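Local coordinates for protein mitochondrial edited mRNA stability factor 1 (PDB 6NL1) that probably processes the 5' ends of mitochondrial mRNAs as a Nudix-type enzyme and is thought to stabilise edited mRNAs in Trypanosoma brucei, at residues F100-Q105 with R181-C186; K113-M118 with I133-T138; A122-Y127 with W243-E248; E248-A253 with P289-V294. All blocks are in the same frame, centred on the assembly; numbering follows the deposited sequence.

Contact 1 of 4, residues F100-Q105 with R181-C186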
# COMPACT_ATOMS: atom_id res chain seq x y z
N PHE A 100 24.54 7.15 15.04
CA PHE A 100 24.59 5.81 15.63
C PHE A 100 23.89 4.78 14.75
O PHE A 100 22.91 5.09 14.08
CB PHE A 100 23.96 5.81 17.03
CG PHE A 100 24.69 6.67 18.02
CD1 PHE A 100 25.80 6.19 18.68
CD2 PHE A 100 24.28 7.97 18.25
CE1 PHE A 100 26.49 7.00 19.58
CE2 PHE A 100 24.96 8.78 19.14
CZ PHE A 100 26.06 8.29 19.80
N VAL A 101 24.41 3.56 14.76
CA VAL A 101 23.85 2.49 13.95
C VAL A 101 23.49 1.28 14.79
O VAL A 101 24.31 0.77 15.53
CB VAL A 101 24.84 2.03 12.86
CG1 VAL A 101 24.11 1.19 11.82
CG2 VAL A 101 25.53 3.23 12.23
N TYR A 102 22.25 0.82 14.66
CA TYR A 102 21.83 -0.40 15.31
C TYR A 102 21.25 -1.38 14.30
O TYR A 102 20.74 -0.99 13.25
CB TYR A 102 20.79 -0.12 16.39
CG TYR A 102 21.34 0.55 17.63
CD1 TYR A 102 21.69 1.90 17.62
CD2 TYR A 102 21.47 -0.16 18.82
CE1 TYR A 102 22.17 2.51 18.76
CE2 TYR A 102 21.94 0.45 19.96
CZ TYR A 102 22.29 1.78 19.93
OH TYR A 102 22.77 2.38 21.07
N LYS A 103 21.29 -2.65 14.66
CA LYS A 103 20.82 -3.72 13.79
C LYS A 103 19.73 -4.52 14.48
O LYS A 103 19.78 -4.78 15.69
CB LYS A 103 22.00 -4.63 13.46
CG LYS A 103 21.68 -5.77 12.56
CD LYS A 103 22.93 -6.62 12.33
CE LYS A 103 23.31 -7.37 13.59
NZ LYS A 103 24.18 -8.53 13.29
N TRP A 104 18.73 -4.93 13.71
CA TRP A 104 17.68 -5.80 14.20
C TRP A 104 17.60 -6.99 13.25
O TRP A 104 17.24 -6.81 12.08
CB TRP A 104 16.35 -5.06 14.22
CG TRP A 104 15.18 -5.90 14.63
CD1 TRP A 104 15.19 -6.97 15.49
CD2 TRP A 104 13.82 -5.74 14.20
NE1 TRP A 104 13.92 -7.48 15.62
CE2 TRP A 104 13.06 -6.75 14.84
CE3 TRP A 104 13.17 -4.85 13.34
CZ2 TRP A 104 11.68 -6.88 14.65
CZ3 TRP A 104 11.80 -4.99 13.15
CH2 TRP A 104 11.07 -5.99 13.80
N GLN A 105 17.94 -8.18 13.74
CA GLN A 105 17.93 -9.41 12.94
C GLN A 105 16.60 -10.12 13.13
O GLN A 105 16.30 -10.62 14.21
CB GLN A 105 19.09 -10.33 13.35
CG GLN A 105 19.22 -11.59 12.48
CD GLN A 105 19.25 -11.27 10.98
OE1 GLN A 105 18.53 -11.88 10.17
NE2 GLN A 105 20.08 -10.31 10.61
N ARG A 181 18.82 8.92 21.29
CA ARG A 181 17.47 9.22 21.76
C ARG A 181 16.43 8.87 20.70
O ARG A 181 15.39 8.30 21.01
CB ARG A 181 17.35 10.70 22.13
CG ARG A 181 16.01 11.09 22.72
CD ARG A 181 16.00 12.57 23.10
NE ARG A 181 17.21 12.95 23.82
CZ ARG A 181 17.45 14.16 24.32
NH1 ARG A 181 16.54 15.12 24.19
NH2 ARG A 181 18.58 14.41 24.96
N GLY A 182 16.70 9.25 19.45
CA GLY A 182 15.83 8.89 18.35
C GLY A 182 15.68 7.37 18.26
O GLY A 182 14.58 6.85 18.11
N ILE A 183 16.80 6.66 18.36
CA ILE A 183 16.79 5.21 18.27
C ILE A 183 16.03 4.58 19.45
O ILE A 183 15.26 3.63 19.26
CB ILE A 183 18.21 4.63 18.12
CG1 ILE A 183 18.65 4.77 16.66
CG2 ILE A 183 18.26 3.16 18.54
CD1 ILE A 183 20.10 4.54 16.43
N PHE A 184 16.22 5.14 20.64
CA PHE A 184 15.43 4.72 21.80
C PHE A 184 13.94 4.87 21.53
O PHE A 184 13.15 3.98 21.82
CB PHE A 184 15.82 5.53 23.04
CG PHE A 184 14.99 5.20 24.25
CD1 PHE A 184 15.36 4.19 25.12
CD2 PHE A 184 13.82 5.90 24.51
CE1 PHE A 184 14.59 3.88 26.22
CE2 PHE A 184 13.04 5.60 25.61
CZ PHE A 184 13.43 4.59 26.47
N ASN A 185 13.54 6.01 20.97
CA ASN A 185 12.12 6.27 20.72
C ASN A 185 11.57 5.42 19.58
O ASN A 185 10.47 4.87 19.66
CB ASN A 185 11.88 7.76 20.46
CG ASN A 185 12.07 8.61 21.72
OD1 ASN A 185 11.78 8.16 22.83
ND2 ASN A 185 12.56 9.83 21.56
N CYS A 186 12.36 5.30 18.52
CA CYS A 186 11.98 4.52 17.35
C CYS A 186 11.80 3.05 17.74
O CYS A 186 10.84 2.40 17.34
CB CYS A 186 13.03 4.69 16.26
SG CYS A 186 12.62 3.86 14.73

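Contact 2 of 4, residues K113-M118 with I133-T138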
# COMPACT_ATOMS: atom_id res chain seq x y z
N LYS A 113 6.32 -4.67 9.03
CA LYS A 113 5.46 -3.82 9.85
C LYS A 113 6.09 -2.47 10.19
O LYS A 113 5.40 -1.56 10.63
CB LYS A 113 5.04 -4.55 11.13
CG LYS A 113 4.21 -5.82 10.85
CD LYS A 113 3.81 -6.53 12.14
CE LYS A 113 2.89 -7.72 11.87
NZ LYS A 113 2.51 -8.36 13.16
N VAL A 114 7.40 -2.37 9.99
CA VAL A 114 8.11 -1.14 10.30
C VAL A 114 8.63 -0.50 9.03
O VAL A 114 9.36 0.49 9.07
CB VAL A 114 9.30 -1.38 11.26
CG1 VAL A 114 8.81 -2.00 12.55
CG2 VAL A 114 10.35 -2.26 10.59
N SER A 115 8.26 -1.06 7.89
CA SER A 115 8.81 -0.57 6.63
C SER A 115 7.72 -0.22 5.64
O SER A 115 7.37 0.94 5.50
CB SER A 115 9.77 -1.61 6.04
OG SER A 115 9.16 -2.89 6.02
N GLY A 116 7.18 -1.24 4.97
CA GLY A 116 6.15 -1.04 3.98
C GLY A 116 6.69 -1.07 2.56
O GLY A 116 7.81 -0.65 2.32
N PRO A 117 5.88 -1.57 1.61
CA PRO A 117 6.33 -1.67 0.21
C PRO A 117 6.89 -0.34 -0.30
O PRO A 117 7.91 -0.34 -0.99
CB PRO A 117 5.06 -2.04 -0.55
CG PRO A 117 4.18 -2.70 0.46
CD PRO A 117 4.47 -1.99 1.77
N MET A 118 6.23 0.77 0.02
CA MET A 118 6.71 2.10 -0.39
C MET A 118 7.17 2.90 0.82
O MET A 118 7.06 4.13 0.83
CB MET A 118 5.60 2.89 -1.12
CG MET A 118 5.20 2.38 -2.51
SD MET A 118 6.62 2.26 -3.61
CE MET A 118 7.20 3.95 -3.73
N ILE A 133 15.53 4.07 8.50
CA ILE A 133 15.46 2.61 8.49
C ILE A 133 15.80 2.02 7.12
O ILE A 133 15.30 2.47 6.08
CB ILE A 133 14.06 2.15 8.91
CG1 ILE A 133 13.88 2.37 10.42
CG2 ILE A 133 13.82 0.70 8.54
CD1 ILE A 133 12.44 2.26 10.87
N GLU A 134 16.64 0.99 7.12
CA GLU A 134 17.02 0.29 5.90
C GLU A 134 16.85 -1.21 6.15
O GLU A 134 17.16 -1.69 7.24
CB GLU A 134 18.48 0.63 5.57
CG GLU A 134 18.86 0.54 4.10
CD GLU A 134 18.25 1.65 3.27
OE1 GLU A 134 18.59 2.83 3.49
OE2 GLU A 134 17.43 1.33 2.39
N LEU A 135 16.35 -1.94 5.16
CA LEU A 135 16.14 -3.39 5.27
C LEU A 135 16.86 -4.13 4.16
O LEU A 135 17.00 -3.61 3.06
CB LEU A 135 14.65 -3.75 5.12
CG LEU A 135 13.64 -3.52 6.23
CD1 LEU A 135 13.45 -2.04 6.46
CD2 LEU A 135 12.33 -4.17 5.81
N GLU A 136 17.27 -5.37 4.43
CA GLU A 136 17.83 -6.23 3.38
C GLU A 136 17.56 -7.68 3.74
O GLU A 136 17.49 -8.03 4.91
CB GLU A 136 19.35 -6.01 3.24
CG GLU A 136 20.13 -6.49 4.48
CD GLU A 136 21.60 -6.07 4.50
OE1 GLU A 136 22.02 -5.23 3.67
OE2 GLU A 136 22.36 -6.59 5.36
N PRO A 137 17.41 -8.53 2.73
CA PRO A 137 17.37 -9.96 3.03
C PRO A 137 18.74 -10.38 3.56
O PRO A 137 19.76 -9.99 3.00
CB PRO A 137 17.10 -10.61 1.66
CG PRO A 137 16.58 -9.49 0.79
CD PRO A 137 17.29 -8.26 1.29
N THR A 138 18.75 -11.15 4.63
CA THR A 138 20.00 -11.61 5.21
C THR A 138 20.70 -12.67 4.35
O THR A 138 21.92 -12.74 4.33
CB THR A 138 19.73 -12.21 6.60
OG1 THR A 138 18.87 -11.31 7.32
CG2 THR A 138 21.04 -12.43 7.36

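Contact 3 of 4, residues A122-Y127 with W243-E248. With SO4 (sulfate ion), chain C.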
# COMPACT_ATOMS: atom_id res chain seq x y z
N ALA A 122 8.22 3.13 7.46
CA ALA A 122 9.57 3.65 7.63
C ALA A 122 9.58 5.18 7.66
O ALA A 122 10.20 5.80 8.53
CB ALA A 122 10.49 3.12 6.53
N ALA A 123 8.87 5.79 6.71
CA ALA A 123 8.78 7.25 6.64
C ALA A 123 8.06 7.84 7.85
O ALA A 123 8.43 8.91 8.33
CB ALA A 123 8.09 7.70 5.34
N GLU A 124 7.04 7.15 8.36
CA GLU A 124 6.37 7.64 9.56
C GLU A 124 7.31 7.59 10.77
O GLU A 124 7.33 8.51 11.60
CB GLU A 124 5.07 6.89 9.87
CG GLU A 124 4.35 7.54 11.05
CD GLU A 124 3.02 6.91 11.42
OE1 GLU A 124 2.59 5.92 10.80
OE2 GLU A 124 2.40 7.44 12.37
N LEU A 125 8.08 6.52 10.88
CA LEU A 125 9.07 6.39 11.94
C LEU A 125 10.11 7.51 11.85
O LEU A 125 10.53 8.06 12.87
CB LEU A 125 9.74 5.01 11.88
CG LEU A 125 8.80 3.87 12.33
CD1 LEU A 125 9.30 2.49 11.89
CD2 LEU A 125 8.60 3.90 13.82
N LYS A 126 10.52 7.85 10.64
CA LYS A 126 11.47 8.93 10.45
C LYS A 126 10.85 10.26 10.86
O LYS A 126 11.49 11.08 11.52
CB LYS A 126 11.97 9.02 9.00
CG LYS A 126 12.94 10.17 8.81
CD LYS A 126 13.52 10.21 7.42
CE LYS A 126 14.62 9.19 7.25
NZ LYS A 126 15.18 9.22 5.87
N TYR A 127 9.60 10.46 10.47
CA TYR A 127 8.88 11.68 10.80
C TYR A 127 8.79 11.85 12.32
O TYR A 127 8.95 12.94 12.84
CB TYR A 127 7.47 11.65 10.19
CG TYR A 127 6.55 12.70 10.76
CD1 TYR A 127 6.74 14.05 10.46
CD2 TYR A 127 5.50 12.36 11.61
CE1 TYR A 127 5.90 15.04 10.99
CE2 TYR A 127 4.65 13.34 12.14
CZ TYR A 127 4.87 14.68 11.82
OH TYR A 127 4.05 15.67 12.34
N TRP A 243 -3.33 3.36 3.53
CA TRP A 243 -2.81 2.50 4.59
C TRP A 243 -3.12 3.02 6.00
O TRP A 243 -3.44 4.20 6.19
CB TRP A 243 -1.30 2.29 4.43
CG TRP A 243 -0.49 3.53 4.67
CD1 TRP A 243 -0.02 3.99 5.87
CD2 TRP A 243 -0.06 4.49 3.68
NE1 TRP A 243 0.68 5.17 5.69
CE2 TRP A 243 0.67 5.50 4.36
CE3 TRP A 243 -0.21 4.58 2.30
CZ2 TRP A 243 1.24 6.58 3.69
CZ3 TRP A 243 0.36 5.66 1.63
CH2 TRP A 243 1.06 6.65 2.33
N THR A 244 -3.03 2.13 6.98
CA THR A 244 -3.17 2.51 8.39
C THR A 244 -1.91 3.19 8.90
O THR A 244 -0.81 2.65 8.79
CB THR A 244 -3.41 1.27 9.28
OG1 THR A 244 -2.33 0.34 9.08
CG2 THR A 244 -4.73 0.58 8.94
N LEU A 245 -2.06 4.39 9.46
CA LEU A 245 -0.98 5.02 10.21
C LEU A 245 -0.75 4.23 11.50
O LEU A 245 -1.62 3.46 11.93
CB LEU A 245 -1.35 6.48 10.56
CG LEU A 245 -1.64 7.41 9.37
CD1 LEU A 245 -2.30 8.70 9.82
CD2 LEU A 245 -0.36 7.70 8.61
N LEU A 246 0.42 4.39 12.10
CA LEU A 246 0.66 3.78 13.40
C LEU A 246 -0.44 4.22 14.37
O LEU A 246 -0.83 5.39 14.38
CB LEU A 246 2.04 4.18 13.94
CG LEU A 246 3.26 3.69 13.14
CD1 LEU A 246 4.55 4.25 13.70
CD2 LEU A 246 3.30 2.16 13.13
N TYR A 247 -0.96 3.27 15.14
CA TYR A 247 -1.99 3.53 16.15
C TYR A 247 -3.39 3.75 15.57
O TYR A 247 -4.36 3.90 16.32
CB TYR A 247 -1.61 4.71 17.06
CG TYR A 247 -0.37 4.45 17.88
CD1 TYR A 247 -0.40 3.63 19.00
CD2 TYR A 247 0.84 5.03 17.52
CE1 TYR A 247 0.75 3.39 19.74
CE2 TYR A 247 1.99 4.80 18.26
CZ TYR A 247 1.94 3.98 19.37
OH TYR A 247 3.07 3.74 20.11
N GLU A 248 -3.51 3.75 14.25
CA GLU A 248 -4.79 3.99 13.61
C GLU A 248 -5.57 2.68 13.43
O GLU A 248 -5.02 1.65 13.04
CB GLU A 248 -4.58 4.68 12.27
CG GLU A 248 -5.84 5.28 11.66
CD GLU A 248 -5.57 5.98 10.34
OE1 GLU A 248 -4.67 5.54 9.59
OE2 GLU A 248 -6.26 6.98 10.06
S SO4 C . 12.12 8.06 4.14
O1 SO4 C . 13.33 8.64 3.57
O2 SO4 C . 11.23 9.13 4.57
O3 SO4 C . 11.43 7.24 3.13
O4 SO4 C . 12.47 7.21 5.28
O HOH W 1 2.42 5.79 7.78
O HOH W 2 0.20 7.70 13.78

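Contact 4 of 4, residues E248-A253 with P289-V294. With SO4 (sulfate ion), chain B.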
# COMPACT_ATOMS: atom_id res chain seq x y z
N GLU A 248 -3.51 3.75 14.25
CA GLU A 248 -4.79 3.99 13.61
C GLU A 248 -5.57 2.68 13.43
O GLU A 248 -5.02 1.65 13.04
CB GLU A 248 -4.58 4.68 12.27
CG GLU A 248 -5.84 5.28 11.66
CD GLU A 248 -5.57 5.98 10.34
OE1 GLU A 248 -4.67 5.54 9.59
OE2 GLU A 248 -6.26 6.98 10.06
N ARG A 249 -6.86 2.71 13.73
CA ARG A 249 -7.74 1.56 13.51
C ARG A 249 -8.05 1.41 12.01
O ARG A 249 -7.99 2.38 11.26
CB ARG A 249 -9.03 1.71 14.31
CG ARG A 249 -8.85 1.55 15.82
CD ARG A 249 -10.16 1.74 16.59
NE ARG A 249 -11.25 0.95 16.03
CZ ARG A 249 -11.43 -0.35 16.24
NH1 ARG A 249 -10.59 -1.03 17.00
NH2 ARG A 249 -12.46 -0.98 15.67
N TYR A 250 -8.39 0.20 11.60
CA TYR A 250 -8.63 -0.13 10.18
C TYR A 250 -9.70 0.72 9.50
O TYR A 250 -9.45 1.33 8.45
CB TYR A 250 -9.00 -1.61 10.03
CG TYR A 250 -7.90 -2.55 10.44
CD1 TYR A 250 -8.19 -3.79 11.00
CD2 TYR A 250 -6.57 -2.20 10.27
CE1 TYR A 250 -7.17 -4.65 11.37
CE2 TYR A 250 -5.56 -3.04 10.64
CZ TYR A 250 -5.85 -4.26 11.19
OH TYR A 250 -4.82 -5.09 11.55
N LYS A 251 -10.88 0.76 10.10
CA LYS A 251 -11.99 1.50 9.49
C LYS A 251 -11.68 3.00 9.44
O LYS A 251 -11.93 3.67 8.44
CB LYS A 251 -13.29 1.23 10.24
CG LYS A 251 -14.51 1.79 9.52
CD LYS A 251 -15.76 1.70 10.38
CE LYS A 251 -16.37 0.32 10.32
NZ LYS A 251 -17.74 0.34 10.94
N GLU A 252 -11.13 3.51 10.54
CA GLU A 252 -10.71 4.90 10.62
C GLU A 252 -9.78 5.23 9.45
O GLU A 252 -9.91 6.27 8.81
CB GLU A 252 -10.00 5.12 11.97
CG GLU A 252 -9.53 6.53 12.25
CD GLU A 252 -8.75 6.62 13.57
OE1 GLU A 252 -8.57 5.58 14.26
OE2 GLU A 252 -8.32 7.74 13.92
N ALA A 253 -8.83 4.34 9.18
CA ALA A 253 -7.89 4.55 8.07
C ALA A 253 -8.61 4.48 6.72
O ALA A 253 -8.33 5.29 5.83
CB ALA A 253 -6.76 3.52 8.14
N PRO A 289 -0.90 -7.44 3.90
CA PRO A 289 -2.33 -7.69 3.74
C PRO A 289 -3.09 -6.42 3.35
O PRO A 289 -2.71 -5.30 3.70
CB PRO A 289 -2.77 -8.16 5.14
CG PRO A 289 -1.49 -8.71 5.78
CD PRO A 289 -0.41 -7.78 5.25
N VAL A 290 -4.15 -6.61 2.58
CA VAL A 290 -5.06 -5.54 2.24
C VAL A 290 -6.41 -5.82 2.90
O VAL A 290 -6.99 -6.88 2.70
CB VAL A 290 -5.24 -5.44 0.71
CG1 VAL A 290 -6.20 -4.33 0.37
CG2 VAL A 290 -3.88 -5.24 0.01
N ARG A 291 -6.90 -4.87 3.70
CA ARG A 291 -8.21 -5.00 4.34
C ARG A 291 -9.26 -4.23 3.56
O ARG A 291 -9.07 -3.05 3.21
CB ARG A 291 -8.16 -4.49 5.78
CG ARG A 291 -7.31 -5.33 6.68
CD ARG A 291 -8.09 -5.73 7.91
NE ARG A 291 -7.82 -7.10 8.31
CZ ARG A 291 -8.30 -7.66 9.42
NH1 ARG A 291 -9.08 -6.95 10.23
NH2 ARG A 291 -8.00 -8.91 9.71
N TYR A 292 -10.37 -4.89 3.30
CA TYR A 292 -11.43 -4.34 2.46
C TYR A 292 -12.64 -3.92 3.27
O TYR A 292 -12.95 -4.51 4.32
CB TYR A 292 -11.82 -5.36 1.38
CG TYR A 292 -10.77 -5.47 0.31
CD1 TYR A 292 -10.80 -4.64 -0.81
CD2 TYR A 292 -9.72 -6.36 0.44
CE1 TYR A 292 -9.82 -4.72 -1.78
CE2 TYR A 292 -8.72 -6.45 -0.53
CZ TYR A 292 -8.78 -5.62 -1.64
OH TYR A 292 -7.81 -5.71 -2.62
N PHE A 293 -13.32 -2.90 2.76
CA PHE A 293 -14.56 -2.39 3.32
C PHE A 293 -15.47 -2.08 2.14
O PHE A 293 -14.97 -1.85 1.03
CB PHE A 293 -14.31 -1.10 4.12
CG PHE A 293 -13.37 -1.29 5.28
CD1 PHE A 293 -13.87 -1.47 6.57
CD2 PHE A 293 -11.98 -1.29 5.08
CE1 PHE A 293 -13.01 -1.64 7.65
CE2 PHE A 293 -11.12 -1.47 6.15
CZ PHE A 293 -11.63 -1.65 7.44
N VAL A 294 -16.78 -2.07 2.36
CA VAL A 294 -17.70 -1.55 1.35
C VAL A 294 -18.60 -0.50 1.96
O VAL A 294 -18.89 -0.53 3.16
CB VAL A 294 -18.59 -2.64 0.72
CG1 VAL A 294 -17.74 -3.69 -0.00
CG2 VAL A 294 -19.51 -3.28 1.78
S SO4 B . -7.46 -2.90 -5.08
O1 SO4 B . -7.74 -1.48 -4.95
O2 SO4 B . -6.10 -3.12 -4.61
O3 SO4 B . -8.40 -3.72 -4.32
O4 SO4 B . -7.58 -3.29 -6.49

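Contact 1 of 4, residues F100-Q105 with R181-C186
Helix-on-sheet packing by a single isoleucine: I183 of helix 180-193 reaches down between F100 and Y102, two residues on the same face of strand 100-107 in the four-stranded antiparallel sheet. No hydrogen bond crosses, and the contact lies away from the GDP site. The two ends of the I183 side chain do different work. Its CG2 branch stands over a face of the Y102 ring as a CH-pi contact, 4.1 Å from the centroid and 23° off the normal, displaced toward the rim. CD1, on the same side of the ring but nearer its plane and outside the rim, comes within 3.3 Å of Y102 CD1, a tight fit. CD1 also abuts the F100 main chain and side chain, 3.7 Å from F100 O and 4.1 Å from F100 CB. With CG1 beside the backbone N (chi1 -80°) and the chain extended beyond it, CD1 reaches the strand while CG2 stays over the ring. The F100 ring itself turns away from the helix. Y102 is fixed at its far end by a hydrogen bond from OH to E180, just before 181-186, so both ring and hydroxyl meet the first turns of the helix. Strand 84-86 flanks 100-107 on one edge and strand 171-178, which leads into helix 180-193, on the other; further along the helix, C186 turns to L125 and T129 of helix 120-129.

Contact 2 of 4, residues K113-M118 with I133-T138
The V114-S115 peptide group is the flat element of this contact, and the I133 side chain meets it at the carbonyl end: I133 CD1 lies beyond V114 O at 4.0 Å, on one side of the peptide plane. L125 CD1 and A122 CB, both from helix 120-129, approach the same oxygen from the other side of that plane. No aromatic ring takes part. Next to this, S115 and L135 pack side chain to side chain. Both L135 methyls face S115 CB, with CD1 at 3.7 Å and CD2 at 3.6 Å, and L135 CD2 also touches S115 OG at 3.4 Å. S115 chi1 of 49° sets OG between the backbone N and the carbonyl carbon, where it can hydrogen-bond to A111 O at the end of the preceding helix 108-111; the leucine methyl thus covers a hydroxyl whose polar need is already met. In the fold, 113-118 is the loop that turns into helix 120-129, and strand 132-137, which follows that helix, is an outermost strand of the four-stranded antiparallel sheet. Loop, helix and strand therefore fold back on one another, with backbone hydrogen bonds of S115 with W121 and A122 (S115 O taking A122 N) tying the loop to the first turn. I133 runs extended past CG1 (chi2 166°), which carries CD1 to the loop, and its backbone O receives R119 NH1. V114 contributes buried surface beside I133 and leans on L125. The S115 side chain is about 7 Å from that of V288, a residue that binds GDP in another structure of the protein.

Contact 3 of 4, residues A122-Y127 with W243-E248
E124 and L246 bury most of the surface here, joining helix 120-129 to the loop that leads into helix 250-262. This loop and helix probably correspond to a divergent Nudix box, and residues L245 to E248 form a type II beta turn. E124 stretches straight out from its helix: CG anti to the backbone N (chi1 -174°) and an extended chain beyond place the carboxylate against the turn. There L246 N donates to E124 OE1 at 3.0 Å, almost linearly at 177°, and is received on the syn lone pair of OE1. The L246 side chain runs past the glutamate in the opposite direction, its CG 3.3 Å from E124 OE1, so the aliphatic part lies close against the carboxylate. L125 adds a small apolar contact: its CD2 meets L246 CD1 at 4.1 Å, the two leucines crossing at about a right angle. L245 borders the carboxylate, chiefly with CA and CB. E124 is gripped further by R128, whose NE forms a salt bridge with OE2, which would be expected to keep the carboxylate ionised. The turn is braced from within as E248 OE1 accepts L245 N on its anti side, somewhat out of the carboxylate plane, while E248 OE2 pairs with R256 of the following helix. On the far side of helix 120-129, K126 NZ and R119 bind a sulfate, probably from the crystallisation liquor. Two waters complete the link: one donates to E124 OE1 and accepts from W243 NE1, and the other donates both to E124 OE2 and to L246 O, 2.6 Å from each.

Contact 4 of 4, residues E248-A253 with P289-V294
The start of helix 250-262, probably the Nudix-box helix, lies here against strand 290-296 of the mixed sheet, with Y250 set against R291 and F293, and the base of K251 beside F293. Y292, between them in sequence, points to the other side of the strand and binds GDP in another structure of the protein; here its OH donates to O3 of a sulfate ion, probably from the crystallisation liquor, at 2.7 Å, O3 lying in plane at the ring edge. R291 CD lies over one face of the Y250 ring, toward its rim, as a CH-pi contact 3.9 Å from the centroid, 23° off the normal. Bends at chi2 and chi3 then bring NH1 to 3.2 Å from Y250 CE1, with guanidinium and ring planes 54° apart. F293 presses its CZ against Y250 CB at 3.7 Å, the methylene lying at the ring edge in plane, and its CE1 against K251 CB at 3.9 Å. No hydrogen bond crosses, so helix and strand are held by CH-pi and apolar packing, while the polar ends find partners elsewhere, Y250 OH in D197 O and K251 NZ in V271 O and A268 O.

From the N terminus, strand 100-107 opens contact 1, which closes 76 residues later on helix 180-193. Contact 2 opens and closes within that span, at 113-118 and 133-138, and the two meet where Q105 OE1 approaches T138 OG1 and W104 packs on V114. Contact 3 starts between the segments of contact 2, on helix 120-129, and closes far downstream at 243-248, so it crosses both earlier contacts and ties the four-stranded sheet region to the Nudix part; L125 touches both I133 and C186. Contact 4 follows in series, sharing E248 with contact 3, and joins helix 250-262 to the mixed sheet, with T244 packed on Y250 and A253.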